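Local atomic coordinates of extracellular ligand-binding receptor (Verminephrobacter eiseniae, PDB entry 4M88), a protein that probably binds an amino acid or similar small solute outside the cell membrane and delivers it to an ABC transporter. Residues A123-K126 with Q127-E130; S156-A159 with V160-A164. One frame throughout, in Å; residues are numbered along the deposited sequence.

Contact 1 (A123-K126 with Q127-E130); sequences AGDK and QEIE
Ile129 N bonds to Asp125 O at 2.8 Å, the shortest of three i to i+4 backbone bonds that open helix 125-138. Glu128 N to Gly124 O and Glu130 N to Lys126 O are the other two. Ile129 also sets its CG1 and CD1 against the carbonyl oxygen of Asp125, with CG1 3.3 Å from Asp125 O. CG1 stands beside the backbone N (chi1 -76°), which turns this branch back toward the preceding turn. Gly124 is the N-cap residue. A water takes the N-H of Gly124 at 2.9 Å from Gly124 N and donates to Gln127 OE1 at 2.8 Å. The Gln127 side chain thus reaches the first turn through solvent, while its NE2 bonds to Arg342 O. Its OE1 also rests 3.8 Å from Ala123 CB. Helix 125-138 follows strand 118-119, at one edge of the five-stranded sheet, and leads to strand 143-149 of the seven-stranded sheet. The chain passes here between the two lobes of this leucine-binding-family fold. Two acids sit close together, with Asp125 OD1 4.4 Å from Glu128 OE1. Hydroxyl groups hold both: Tyr232 bonds to Asp125 OD1 and Ser231 to Glu128 OE2. The helix N-terminus would probably favour their negative charge. Asp125 OD2 also bonds to a bound glycerol, probably from the crystallisation liquor. Farther along, Glu130 crosses the extended chain of Lys126 at a slant. Its OE2 lies 3.5 Å from Lys126 CE, and its CG comes close to Lys126 O. With an alanine here instead of Glu130, the Lys126 chain would probably lose this neighbour and be freer to swing. Lys126 NZ stays 4.7 Å from Glu130 OE2, too far for a salt bridge.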
loop_
_atom_site.group_PDB
_atom_site.type_symbol
_atom_site.label_atom_id
_atom_site.label_comp_id
_atom_site.label_asym_id
_atom_site.label_seq_id
_atom_site.Cartn_x
_atom_site.Cartn_y
_atom_site.Cartn_z
ATOM N N ALA A 123 -4.660 5.727 -0.816
ATOM C CA ALA A 123 -4.362 7.054 -0.289
ATOM C C ALA A 123 -2.867 7.139 0.003
ATOM O O ALA A 123 -2.207 6.118 0.264
ATOM C CB ALA A 123 -5.163 7.314 0.982
ATOM N N GLY A 124 -2.318 8.347 -0.041
ATOM C CA GLY A 124 -0.894 8.504 0.194
ATOM C C GLY A 124 -0.497 8.445 1.664
ATOM O O GLY A 124 -1.334 8.651 2.547
ATOM N N ASP A 125 0.780 8.150 1.910
ATOM C CA ASP A 125 1.351 8.187 3.252
ATOM C C ASP A 125 1.077 9.523 3.928
ATOM O O ASP A 125 0.868 9.567 5.138
ATOM C CB ASP A 125 2.867 7.934 3.208
ATOM C CG ASP A 125 3.214 6.468 2.986
ATOM O OD1 ASP A 125 2.283 5.661 2.779
ATOM O OD2 ASP A 125 4.426 6.137 3.005
ATOM N N LYS A 126 1.056 10.611 3.158
ATOM C CA LYS A 126 0.885 11.928 3.778
ATOM C C LYS A 126 -0.476 12.054 4.455
ATOM O O LYS A 126 -0.590 12.503 5.605
ATOM C CB LYS A 126 1.086 13.043 2.752
ATOM C CG LYS A 126 0.927 14.448 3.323
ATOM C CD LYS A 126 1.419 15.507 2.346
ATOM C CE LYS A 126 1.042 16.901 2.834
ATOM N NZ LYS A 126 1.802 17.935 2.094
ATOM N N GLN A 127 -1.517 11.638 3.747
ATOM C CA GLN A 127 -2.853 11.708 4.315
ATOM C C GLN A 127 -2.998 10.724 5.460
ATOM O O GLN A 127 -3.648 11.029 6.461
ATOM C CB GLN A 127 -3.909 11.434 3.265
ATOM C CG GLN A 127 -5.286 11.861 3.739
ATOM C CD GLN A 127 -6.384 11.325 2.857
ATOM O OE1 GLN A 127 -6.134 10.855 1.746
ATOM N NE2 GLN A 127 -7.612 11.390 3.348
ATOM N N GLU A 128 -2.403 9.544 5.328
ATOM C CA GLU A 128 -2.427 8.587 6.436
ATOM C C GLU A 128 -1.742 9.133 7.692
ATOM O O GLU A 128 -2.243 8.968 8.809
ATOM C CB GLU A 128 -1.796 7.256 6.023
ATOM C CG GLU A 128 -2.590 6.560 4.925
ATOM C CD GLU A 128 -2.250 5.084 4.787
ATOM O OE1 GLU A 128 -1.211 4.652 5.340
ATOM O OE2 GLU A 128 -3.035 4.358 4.133
ATOM N N ILE A 129 -0.587 9.761 7.507
ATOM C CA ILE A 129 0.152 10.353 8.627
ATOM C C ILE A 129 -0.596 11.531 9.263
ATOM O O ILE A 129 -0.595 11.685 10.496
ATOM C CB ILE A 129 1.564 10.774 8.174
ATOM C CG1 ILE A 129 2.455 9.529 8.034
ATOM C CG2 ILE A 129 2.193 11.740 9.161
ATOM C CD1 ILE A 129 3.714 9.774 7.204
ATOM N N GLU A 130 -1.241 12.358 8.439
ATOM C CA GLU A 130 -2.046 13.455 8.977
ATOM C C GLU A 130 -3.184 12.908 9.833
ATOM O O GLU A 130 -3.477 13.436 10.909
ATOM C CB GLU A 130 -2.574 14.355 7.861
ATOM C CG GLU A 130 -1.483 15.240 7.236
ATOM C CD GLU A 130 -1.919 15.918 5.939
ATOM O OE1 GLU A 130 -2.913 15.472 5.318
ATOM O OE2 GLU A 130 -1.256 16.901 5.539
HETATM O O HOH W 1 -3.968 10.712 -0.087
#

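Contact 2 (S156-A159 with V160-A164); sequences SGMA and VVQEA
Side-chain van der Waals contact is closest between selenomethionine Met158 and Gln162, one turn apart. Their side chains cross at about a right angle. The methyl CE of Met158 comes 3.7 Å from Gln162 CG and also meets the amide nitrogen NE2. The Met158 chain bends at chi2 (65°) and again at chi3, which brings CE back toward Gln162 although CB points away from the next turn. CE also makes a looser apolar contact with Val161 CB, at 4.3 Å. The valines pack against backbone carbonyls: Val160 CG2 sits 3.3 Å from Ser156 O, and Val161 CG2 sits 3.2 Å from Gly157 O. Each CG2 is the branch beside the backbone N, the one that meets the carbonyl oxygen four residues back. Gln162 CG uses the same kind of site, lying 3.2 Å from Met158 O.

The segments belong to helix 152-166, the crossover helix of a beta-alpha-beta unit between strands 143-149 and 174-180. Met158 and Val161 face the sheet, where both touch Thr146 and Leu175.

Backbone hydrogen bonds form the second group. Val160 N, Val161 N, Gln162 N and Glu163 N bond to the carbonyls of Ser156, Gly157, Met158 and Ala159. The Val161 N to Gly157 O bond, at 2.9 Å, is the shortest of the four across the segments. Past the last of them, Glu163 O accepts a hydrogen bond from Thr167 OG1.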
loop_
_atom_site.group_PDB
_atom_site.type_symbol
_atom_site.label_atom_id
_atom_site.label_comp_id
_atom_site.label_asym_id
_atom_site.label_seq_id
_atom_site.Cartn_x
_atom_site.Cartn_y
_atom_site.Cartn_z
ATOM N N SER A 156 11.314 10.547 3.973
ATOM C CA SER A 156 10.172 11.273 3.422
ATOM C C SER A 156 9.013 11.214 4.401
ATOM O O SER A 156 8.364 12.226 4.659
ATOM C CB SER A 156 9.742 10.695 2.066
ATOM O OG SER A 156 8.519 11.270 1.621
ATOM N N GLY A 157 8.754 10.023 4.938
ATOM C CA GLY A 157 7.727 9.860 5.954
ATOM C C GLY A 157 8.009 10.718 7.178
ATOM O O GLY A 157 7.116 11.378 7.703
HETATM N N MSE A 158 9.260 10.730 7.624
HETATM C CA MSE A 158 9.617 11.482 8.824
HETATM C C MSE A 158 9.376 12.974 8.611
HETATM O O MSE A 158 8.869 13.666 9.493
HETATM C CB MSE A 158 11.080 11.227 9.193
HETATM C CG MSE A 158 11.494 11.864 10.499
HETATM SE SE MSE A 158 10.528 11.043 11.988
HETATM C CE MSE A 158 9.864 12.667 12.812
ATOM N N ALA A 159 9.733 13.475 7.433
ATOM C CA ALA A 159 9.509 14.889 7.129
ATOM C C ALA A 159 8.018 15.200 7.114
ATOM O O ALA A 159 7.600 16.277 7.539
ATOM C CB ALA A 159 10.144 15.269 5.787
ATOM N N VAL A 160 7.218 14.262 6.611
ATOM C CA VAL A 160 5.771 14.450 6.586
ATOM C C VAL A 160 5.206 14.507 8.004
ATOM O O VAL A 160 4.354 15.350 8.302
ATOM C CB VAL A 160 5.073 13.352 5.743
ATOM C CG1 VAL A 160 3.576 13.372 5.962
ATOM C CG2 VAL A 160 5.390 13.560 4.267
ATOM N N VAL A 161 5.684 13.623 8.880
ATOM C CA VAL A 161 5.257 13.646 10.278
ATOM C C VAL A 161 5.591 14.991 10.907
ATOM O O VAL A 161 4.761 15.582 11.589
ATOM C CB VAL A 161 5.879 12.502 11.131
ATOM C CG1 VAL A 161 5.282 12.529 12.527
ATOM C CG2 VAL A 161 5.600 11.148 10.503
ATOM N N GLN A 162 6.802 15.492 10.666
ATOM C CA GLN A 162 7.203 16.768 11.268
ATOM C C GLN A 162 6.277 17.897 10.823
ATOM O O GLN A 162 5.891 18.750 11.629
ATOM C CB GLN A 162 8.658 17.108 10.917
ATOM C CG GLN A 162 9.671 16.115 11.469
ATOM C CD GLN A 162 11.091 16.396 10.988
ATOM O OE1 GLN A 162 11.300 17.156 10.043
ATOM N NE2 GLN A 162 12.071 15.781 11.642
ATOM N N GLU A 163 5.913 17.906 9.544
ATOM C CA GLU A 163 5.041 18.961 9.025
ATOM C C GLU A 163 3.613 18.803 9.569
ATOM O O GLU A 163 2.942 19.792 9.883
ATOM C CB GLU A 163 5.031 18.948 7.497
ATOM C CG GLU A 163 4.093 19.977 6.871
ATOM C CD GLU A 163 4.573 21.418 7.036
ATOM O OE1 GLU A 163 5.740 21.631 7.439
ATOM O OE2 GLU A 163 3.774 22.340 6.757
ATOM N N ALA A 164 3.165 17.556 9.695
ATOM C CA ALA A 164 1.825 17.271 10.203
ATOM C C ALA A 164 1.684 17.717 11.649
ATOM O O ALA A 164 0.668 18.302 12.031
ATOM C CB ALA A 164 1.501 15.785 10.071
#

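In the fold
Contact 1 is buried and opens helix 125-138. Contact 2 is partly buried and lies within helix 152-166, with its exposed face at Ala159, Gln162 and Glu163. Their centres are 10 Å apart, and the two helices pack directly together. Ile129 CG2 meets Val161 CG2 at 3.7 Å, and Ile129 CD1 touches Val160 CG1. The CA of Lys126 also rests against Val160 CG1. The chemistry follows the place. Contact 1, at a helix N-terminus, gathers acids, a water and hydroxyl partners. Contact 2 turns apolar side chains toward the sheet of its own beta-alpha-beta unit and toward helix 125-138.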